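Local coordinates for protein exported gluconolactonase (Xanthomonas campestris pv. campestris, PDB 3DR2) that probably hydrolyses gluconolactone to gluconate, as a calcium-binding six-bladed beta-propeller of the SMP-30/gluconolactonase family, at residues A[151-156]-A[162-167]; A[259-264]-A[270-275]. All coordinates share one frame; numbering follows the deposited sequence.

Both contacts lie in the six-bladed beta-propeller, in its SMP-30/gluconolactonase-like region, but in different blades. Contact 1 comes first along the chain and is complete before contact 2 begins. It lies wholly in the long loop between strands 144-147 and 169-174, neighbours in one four-stranded antiparallel sheet. Contact 2 is a beta hairpin of strands 259-263 and 269-274, inside another antiparallel sheet. The centres of contact 1 and contact 2 are 32 Å apart and their nearest atoms about 17 Å apart, so they do not touch. One ties together two parts of a long inter-strand loop, which also meets the second subunit through Pro156; the other builds the framework of a blade.

Contact 1. Residues A[151-156]-A[162-167]; sequences FGLRKP and ADPELA
The long loop linking strands 144-147 and 169-174 of one propeller blade folds back on itself here, the short 3-10 segment at Leu153 meeting the irregular run from Ala162 to Pro164. A single direct hydrogen bond joins the backbones: Ala162 N donates to Leu153 O at 3.2 Å, with an N-H...O angle of 156°. Beside it, Leu153 places its two methyls on different partners. With CG beside the backbone N (chi1 -59°), CD1 lies 3.8 Å from Pro164 CB, while CD2 reaches Ala162 CB at 4.2 Å. The Arg154 side chain, extended from CG to NE, crosses that of Pro164 at about a right angle, and its NH2 comes within 3.9 Å of Pro164 CG. One water completes the junction in the guanidinium plane, accepting from Arg154 NE at 2.9 Å and donating to Ala162 O at 2.9 Å. Further holds on the loop lie outside this contact: Glu165 OE2 is hydrogen-bonded to Arg129 N, and Pro156 O to Arg68 of the second subunit. The two segments themselves meet through one direct bond, one water bridge and light apolar packing, with about 210 Å² buried, so hydration of the arginine is part of their junction.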
ATOM      1  N   PHE A 151       8.418  14.889  -2.049  1.00 17.26           N
ATOM      2  CA  PHE A 151       7.517  13.986  -1.335  1.00 18.55           C
ATOM      3  C   PHE A 151       7.976  12.530  -1.344  1.00 19.27           C
ATOM      4  O   PHE A 151       7.887  11.840  -0.324  1.00 20.68           O
ATOM      5  CB  PHE A 151       6.101  14.095  -1.907  1.00 18.58           C
ATOM      6  CG  PHE A 151       5.429  15.406  -1.608  1.00 18.17           C
ATOM      7  CD1 PHE A 151       5.192  15.794  -0.291  1.00 20.42           C
ATOM      8  CD2 PHE A 151       5.040  16.258  -2.636  1.00 19.13           C
ATOM      9  CE1 PHE A 151       4.578  17.013  -0.008  1.00 19.74           C
ATOM     10  CE2 PHE A 151       4.427  17.477  -2.361  1.00 18.98           C
ATOM     11  CZ  PHE A 151       4.196  17.855  -1.045  1.00 20.02           C
ATOM     12  N   GLY A 152       8.475  12.069  -2.486  1.00 16.95           N
ATOM     13  CA  GLY A 152       8.936  10.695  -2.599  1.00 18.59           C
ATOM     14  C   GLY A 152      10.206  10.371  -1.825  1.00 17.41           C
ATOM     15  O   GLY A 152      10.616   9.214  -1.758  1.00 16.49           O
ATOM     16  N   LEU A 153      10.827  11.389  -1.234  1.00 18.72           N
ATOM     17  CA  LEU A 153      12.061  11.196  -0.475  1.00 16.82           C
ATOM     18  C   LEU A 153      11.867  11.277   1.036  1.00 19.67           C
ATOM     19  O   LEU A 153      12.826  11.105   1.793  1.00 18.56           O
ATOM     20  CB  LEU A 153      13.093  12.255  -0.867  1.00 19.42           C
ATOM     21  CG  LEU A 153      13.518  12.324  -2.329  1.00 20.42           C
ATOM     22  CD1 LEU A 153      14.491  13.490  -2.521  1.00 22.09           C
ATOM     23  CD2 LEU A 153      14.163  11.010  -2.725  1.00 21.64           C
ATOM     24  N   ARG A 154      10.641  11.524   1.479  1.00 19.05           N
ATOM     25  CA  ARG A 154      10.400  11.673   2.905  1.00 21.47           C
ATOM     26  C   ARG A 154       9.193  10.912   3.442  1.00 22.21           C
ATOM     27  O   ARG A 154       8.577  11.322   4.426  1.00 24.80           O
ATOM     28  CB  ARG A 154      10.292  13.168   3.222  1.00 22.69           C
ATOM     29  CG  ARG A 154      11.611  13.916   2.953  1.00 23.60           C
ATOM     30  CD  ARG A 154      11.432  15.418   2.724  1.00 25.96           C
ATOM     31  NE  ARG A 154      12.721  16.078   2.484  1.00 26.04           N
ATOM     32  CZ  ARG A 154      12.863  17.347   2.104  1.00 28.25           C
ATOM     33  NH1 ARG A 154      11.797  18.112   1.913  1.00 28.31           N
ATOM     34  NH2 ARG A 154      14.075  17.857   1.915  1.00 29.84           N
ATOM     35  N   LYS A 155       8.863   9.803   2.789  1.00 19.94           N
ATOM     36  CA  LYS A 155       7.741   8.966   3.198  1.00 19.08           C
ATOM     37  C   LYS A 155       7.978   7.563   2.651  1.00 17.83           C
ATOM     38  O   LYS A 155       7.858   7.323   1.448  1.00 16.82           O
ATOM     39  CB  LYS A 155       6.419   9.528   2.662  1.00 20.79           C
ATOM     40  CG  LYS A 155       5.188   8.778   3.162  1.00 22.16           C
ATOM     41  CD  LYS A 155       3.895   9.543   2.881  1.00 25.08           C
ATOM     42  CE  LYS A 155       3.788  10.803   3.737  1.00 26.51           C
ATOM     43  NZ  LYS A 155       2.520  11.550   3.480  1.00 27.15           N
ATOM     44  N   PRO A 156       8.337   6.617   3.535  1.00 16.11           N
ATOM     45  CA  PRO A 156       8.609   5.221   3.185  1.00 15.42           C
ATOM     46  C   PRO A 156       7.514   4.551   2.363  1.00 14.82           C
ATOM     47  O   PRO A 156       7.797   3.763   1.463  1.00 14.55           O
ATOM     48  CB  PRO A 156       8.790   4.555   4.548  1.00 17.50           C
ATOM     49  CG  PRO A 156       9.378   5.637   5.367  1.00 16.24           C
ATOM     50  CD  PRO A 156       8.550   6.841   4.975  1.00 19.07           C
ATOM     51  N   ALA A 162      15.616   9.549   1.444  1.00 23.80           N
ATOM     52  CA  ALA A 162      16.951   9.990   1.055  1.00 23.31           C
ATOM     53  C   ALA A 162      17.030  11.503   1.097  1.00 23.53           C
ATOM     54  O   ALA A 162      16.010  12.194   1.033  1.00 21.95           O
ATOM     55  CB  ALA A 162      17.285   9.498  -0.351  1.00 21.47           C
ATOM     56  N   ASP A 163      18.251  12.015   1.229  1.00 23.99           N
ATOM     57  CA  ASP A 163      18.467  13.451   1.228  1.00 24.54           C
ATOM     58  C   ASP A 163      18.532  13.828  -0.239  1.00 24.85           C
ATOM     59  O   ASP A 163      19.218  13.169  -1.022  1.00 25.81           O
ATOM     60  CB  ASP A 163      19.788  13.811   1.916  1.00 26.33           C
ATOM     61  CG  ASP A 163      19.728  13.640   3.421  1.00 28.87           C
ATOM     62  OD1 ASP A 163      18.857  14.271   4.058  1.00 31.07           O
ATOM     63  OD2 ASP A 163      20.554  12.876   3.966  1.00 32.13           O
ATOM     64  N   PRO A 164      17.806  14.878  -0.639  1.00 22.16           N
ATOM     65  CA  PRO A 164      17.807  15.311  -2.036  1.00 23.84           C
ATOM     66  C   PRO A 164      19.191  15.737  -2.506  1.00 23.93           C
ATOM     67  O   PRO A 164      20.005  16.201  -1.708  1.00 23.87           O
ATOM     68  CB  PRO A 164      16.806  16.465  -2.037  1.00 23.05           C
ATOM     69  CG  PRO A 164      16.944  17.028  -0.665  1.00 25.99           C
ATOM     70  CD  PRO A 164      16.997  15.786   0.192  1.00 24.77           C
ATOM     71  N   GLU A 165      19.456  15.560  -3.797  1.00 24.13           N
ATOM     72  CA  GLU A 165      20.740  15.941  -4.380  1.00 22.51           C
ATOM     73  C   GLU A 165      20.618  17.332  -4.995  1.00 24.15           C
ATOM     74  O   GLU A 165      21.618  18.007  -5.239  1.00 25.80           O
ATOM     75  CB  GLU A 165      21.160  14.939  -5.459  1.00 23.58           C
ATOM     76  CG  GLU A 165      21.346  13.520  -4.956  1.00 24.35           C
ATOM     77  CD  GLU A 165      21.918  12.588  -6.017  1.00 25.34           C
ATOM     78  OE1 GLU A 165      21.947  11.365  -5.776  1.00 30.98           O
ATOM     79  OE2 GLU A 165      22.345  13.074  -7.087  1.00 25.59           O
ATOM     80  N   LEU A 166      19.381  17.751  -5.253  1.00 19.49           N
ATOM     81  CA  LEU A 166      19.118  19.064  -5.826  1.00 20.98           C
ATOM     82  C   LEU A 166      18.674  20.009  -4.715  1.00 22.00           C
ATOM     83  O   LEU A 166      18.000  19.590  -3.774  1.00 23.79           O
ATOM     84  CB  LEU A 166      18.026  18.964  -6.896  1.00 20.50           C
ATOM     85  CG  LEU A 166      18.306  18.013  -8.066  1.00 20.40           C
ATOM     86  CD1 LEU A 166      17.132  18.014  -9.033  1.00 21.64           C
ATOM     87  CD2 LEU A 166      19.578  18.431  -8.779  1.00 22.22           C
ATOM     88  N   ALA A 167      19.055  21.280  -4.824  1.00 22.11           N
ATOM     89  CA  ALA A 167      18.697  22.277  -3.821  1.00 22.51           C
ATOM     90  C   ALA A 167      17.508  23.110  -4.281  1.00 22.65           C
ATOM     91  O   ALA A 167      17.386  24.290  -3.944  1.00 25.28           O
ATOM     92  CB  ALA A 167      19.893  23.184  -3.541  1.00 23.54           C
TER
HETATM   93  O   HOH W   1      14.975  14.289   2.714  1.00 29.73           O

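Contact 2. Residues A[259-264]-A[270-275]; sequences GVCVFD and LGHIPT
Strands 259-263 and 269-274 form an antiparallel beta hairpin in a propeller blade; over the segments 259-263 and 270-274 the axes come within 4.6 Å and their directions differ by 164°. Four backbone hydrogen bonds set the register. Val260 and Ile273 form a reciprocal pair, with Val260 N to Ile273 O at 2.9 Å and Ile273 N to Val260 O at 2.7 Å. Farther along, Val262 N donates to Gly271 O, whereas Val262 O receives Leu270 N at 2.6 Å; because Leu270 and Gly271 both face Val262, this is a classic beta bulge.

Apolar contacts occupy the face bearing Val260, Val262 and Ile273. Val260 CB lies 4.2 Å from Ile273 CB, and all three side chains touch Trp253 of the adjoining strand 252-254.

A separate contact, not part of that face, sits at the turn end: Leu270 CD1 approaches Asp264 CB to 3.8 Å, the two side chains crossing at about a right angle. Asp264 OD2 turns instead to the backbone of the connecting turn, accepting a hydrogen bond from Gln268 N.

The face bearing Cys261 and His272 carries a sulfur-aromatic contact. His272 has CG anti to its backbone N (chi1 180°), which brings the imidazole alongside the partner strand; Cys261 SG lies in its plane at the ring edge, 3.8 Å from His272 CD2.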
ATOM      1  N   GLY A 259     -13.296  17.800  -2.187  1.00 19.48           N
ATOM      2  CA  GLY A 259     -13.825  17.481  -3.502  1.00 18.64           C
ATOM      3  C   GLY A 259     -13.139  18.306  -4.567  1.00 19.06           C
ATOM      4  O   GLY A 259     -12.016  18.757  -4.362  1.00 20.41           O
ATOM      5  N   VAL A 260     -13.806  18.510  -5.699  1.00 16.96           N
ATOM      6  CA  VAL A 260     -13.222  19.294  -6.785  1.00 18.23           C
ATOM      7  C   VAL A 260     -13.798  20.709  -6.862  1.00 20.31           C
ATOM      8  O   VAL A 260     -15.013  20.904  -6.803  1.00 19.47           O
ATOM      9  CB  VAL A 260     -13.420  18.590  -8.151  1.00 18.34           C
ATOM     10  CG1 VAL A 260     -13.072  19.543  -9.295  1.00 17.59           C
ATOM     11  CG2 VAL A 260     -12.535  17.353  -8.221  1.00 17.08           C
ATOM     12  N   CYS A 261     -12.907  21.689  -6.980  1.00 17.87           N
ATOM     13  CA  CYS A 261     -13.295  23.094  -7.081  1.00 18.73           C
ATOM     14  C   CYS A 261     -13.123  23.509  -8.530  1.00 18.48           C
ATOM     15  O   CYS A 261     -12.160  23.109  -9.184  1.00 18.83           O
ATOM     16  CB  CYS A 261     -12.400  23.977  -6.199  1.00 18.31           C
ATOM     17  SG  CYS A 261     -12.474  23.639  -4.430  1.00 24.39           S
ATOM     18  N   VAL A 262     -14.057  24.307  -9.036  1.00 17.76           N
ATOM     19  CA  VAL A 262     -13.988  24.768 -10.412  1.00 19.27           C
ATOM     20  C   VAL A 262     -13.829  26.286 -10.439  1.00 19.62           C
ATOM     21  O   VAL A 262     -14.620  27.013  -9.833  1.00 20.92           O
ATOM     22  CB  VAL A 262     -15.259  24.369 -11.194  1.00 20.01           C
ATOM     23  CG1 VAL A 262     -15.073  24.667 -12.671  1.00 20.30           C
ATOM     24  CG2 VAL A 262     -15.555  22.889 -10.981  1.00 20.08           C
ATOM     25  N   PHE A 263     -12.790  26.751 -11.127  1.00 20.28           N
ATOM     26  CA  PHE A 263     -12.506  28.178 -11.254  1.00 20.47           C
ATOM     27  C   PHE A 263     -12.533  28.569 -12.725  1.00 21.31           C
ATOM     28  O   PHE A 263     -12.218  27.750 -13.586  1.00 19.63           O
ATOM     29  CB  PHE A 263     -11.107  28.511 -10.732  1.00 20.59           C
ATOM     30  CG  PHE A 263     -10.845  28.067  -9.327  1.00 19.41           C
ATOM     31  CD1 PHE A 263     -10.399  26.778  -9.061  1.00 21.02           C
ATOM     32  CD2 PHE A 263     -11.014  28.951  -8.264  1.00 20.06           C
ATOM     33  CE1 PHE A 263     -10.119  26.375  -7.754  1.00 20.81           C
ATOM     34  CE2 PHE A 263     -10.740  28.559  -6.957  1.00 19.85           C
ATOM     35  CZ  PHE A 263     -10.291  27.270  -6.701  1.00 19.19           C
ATOM     36  N   ASP A 264     -12.905  29.814 -13.016  1.00 21.93           N
ATOM     37  CA  ASP A 264     -12.894  30.272 -14.396  1.00 22.05           C
ATOM     38  C   ASP A 264     -11.475  30.781 -14.631  1.00 21.40           C
ATOM     39  O   ASP A 264     -10.668  30.789 -13.703  1.00 22.73           O
ATOM     40  CB  ASP A 264     -13.958  31.368 -14.641  1.00 22.86           C
ATOM     41  CG  ASP A 264     -13.680  32.671 -13.897  1.00 22.51           C
ATOM     42  OD1 ASP A 264     -14.610  33.506 -13.822  1.00 25.87           O
ATOM     43  OD2 ASP A 264     -12.552  32.881 -13.407  1.00 21.60           O
ATOM     44  N   LEU A 270     -16.328  28.928  -9.261  1.00 22.80           N
ATOM     45  CA  LEU A 270     -17.629  28.731  -9.891  1.00 22.37           C
ATOM     46  C   LEU A 270     -18.521  27.733  -9.161  1.00 23.52           C
ATOM     47  O   LEU A 270     -19.746  27.797  -9.267  1.00 23.98           O
ATOM     48  CB  LEU A 270     -17.431  28.277 -11.341  1.00 22.00           C
ATOM     49  CG  LEU A 270     -16.541  29.184 -12.197  1.00 23.36           C
ATOM     50  CD1 LEU A 270     -16.462  28.658 -13.627  1.00 21.35           C
ATOM     51  CD2 LEU A 270     -17.101  30.599 -12.176  1.00 24.57           C
ATOM     52  N   GLY A 271     -17.911  26.810  -8.426  1.00 21.30           N
ATOM     53  CA  GLY A 271     -18.694  25.824  -7.708  1.00 21.72           C
ATOM     54  C   GLY A 271     -17.821  24.731  -7.130  1.00 21.24           C
ATOM     55  O   GLY A 271     -16.612  24.710  -7.354  1.00 20.36           O
ATOM     56  N   HIS A 272     -18.443  23.809  -6.407  1.00 20.11           N
ATOM     57  CA  HIS A 272     -17.722  22.719  -5.765  1.00 20.74           C
ATOM     58  C   HIS A 272     -18.425  21.380  -5.977  1.00 22.42           C
ATOM     59  O   HIS A 272     -19.657  21.293  -5.915  1.00 23.43           O
ATOM     60  CB  HIS A 272     -17.595  23.043  -4.272  1.00 21.36           C
ATOM     61  CG  HIS A 272     -16.878  22.004  -3.471  1.00 22.14           C
ATOM     62  ND1 HIS A 272     -17.539  21.032  -2.754  1.00 21.27           N
ATOM     63  CD2 HIS A 272     -15.557  21.806  -3.245  1.00 21.66           C
ATOM     64  CE1 HIS A 272     -16.658  20.280  -2.118  1.00 23.37           C
ATOM     65  NE2 HIS A 272     -15.447  20.729  -2.399  1.00 22.77           N
ATOM     66  N   ILE A 273     -17.634  20.343  -6.244  1.00 18.92           N
ATOM     67  CA  ILE A 273     -18.157  18.996  -6.449  1.00 19.04           C
ATOM     68  C   ILE A 273     -17.679  18.130  -5.287  1.00 19.80           C
ATOM     69  O   ILE A 273     -16.539  17.657  -5.274  1.00 18.50           O
ATOM     70  CB  ILE A 273     -17.649  18.392  -7.783  1.00 19.63           C
ATOM     71  CG1 ILE A 273     -18.186  19.214  -8.956  1.00 21.09           C
ATOM     72  CG2 ILE A 273     -18.091  16.929  -7.900  1.00 19.50           C
ATOM     73  CD1 ILE A 273     -17.572  18.873 -10.300  1.00 23.06           C
ATOM     74  N   PRO A 274     -18.541  17.923  -4.279  1.00 18.21           N
ATOM     75  CA  PRO A 274     -18.150  17.106  -3.130  1.00 18.89           C
ATOM     76  C   PRO A 274     -17.761  15.685  -3.504  1.00 20.40           C
ATOM     77  O   PRO A 274     -18.310  15.104  -4.440  1.00 19.55           O
ATOM     78  CB  PRO A 274     -19.397  17.133  -2.246  1.00 21.55           C
ATOM     79  CG  PRO A 274     -20.017  18.451  -2.575  1.00 20.94           C
ATOM     80  CD  PRO A 274     -19.881  18.501  -4.075  1.00 20.23           C
ATOM     81  N   THR A 275     -16.800  15.140  -2.766  1.00 19.13           N
ATOM     82  CA  THR A 275     -16.349  13.770  -2.962  1.00 20.16           C
ATOM     83  C   THR A 275     -16.306  13.152  -1.564  1.00 20.07           C
ATOM     84  O   THR A 275     -16.000  13.838  -0.589  1.00 20.70           O
ATOM     85  CB  THR A 275     -14.957  13.717  -3.606  1.00 20.73           C
ATOM     86  OG1 THR A 275     -14.566  12.352  -3.764  1.00 28.42           O
ATOM     87  CG2 THR A 275     -13.946  14.425  -2.746  1.00 15.28           C
TER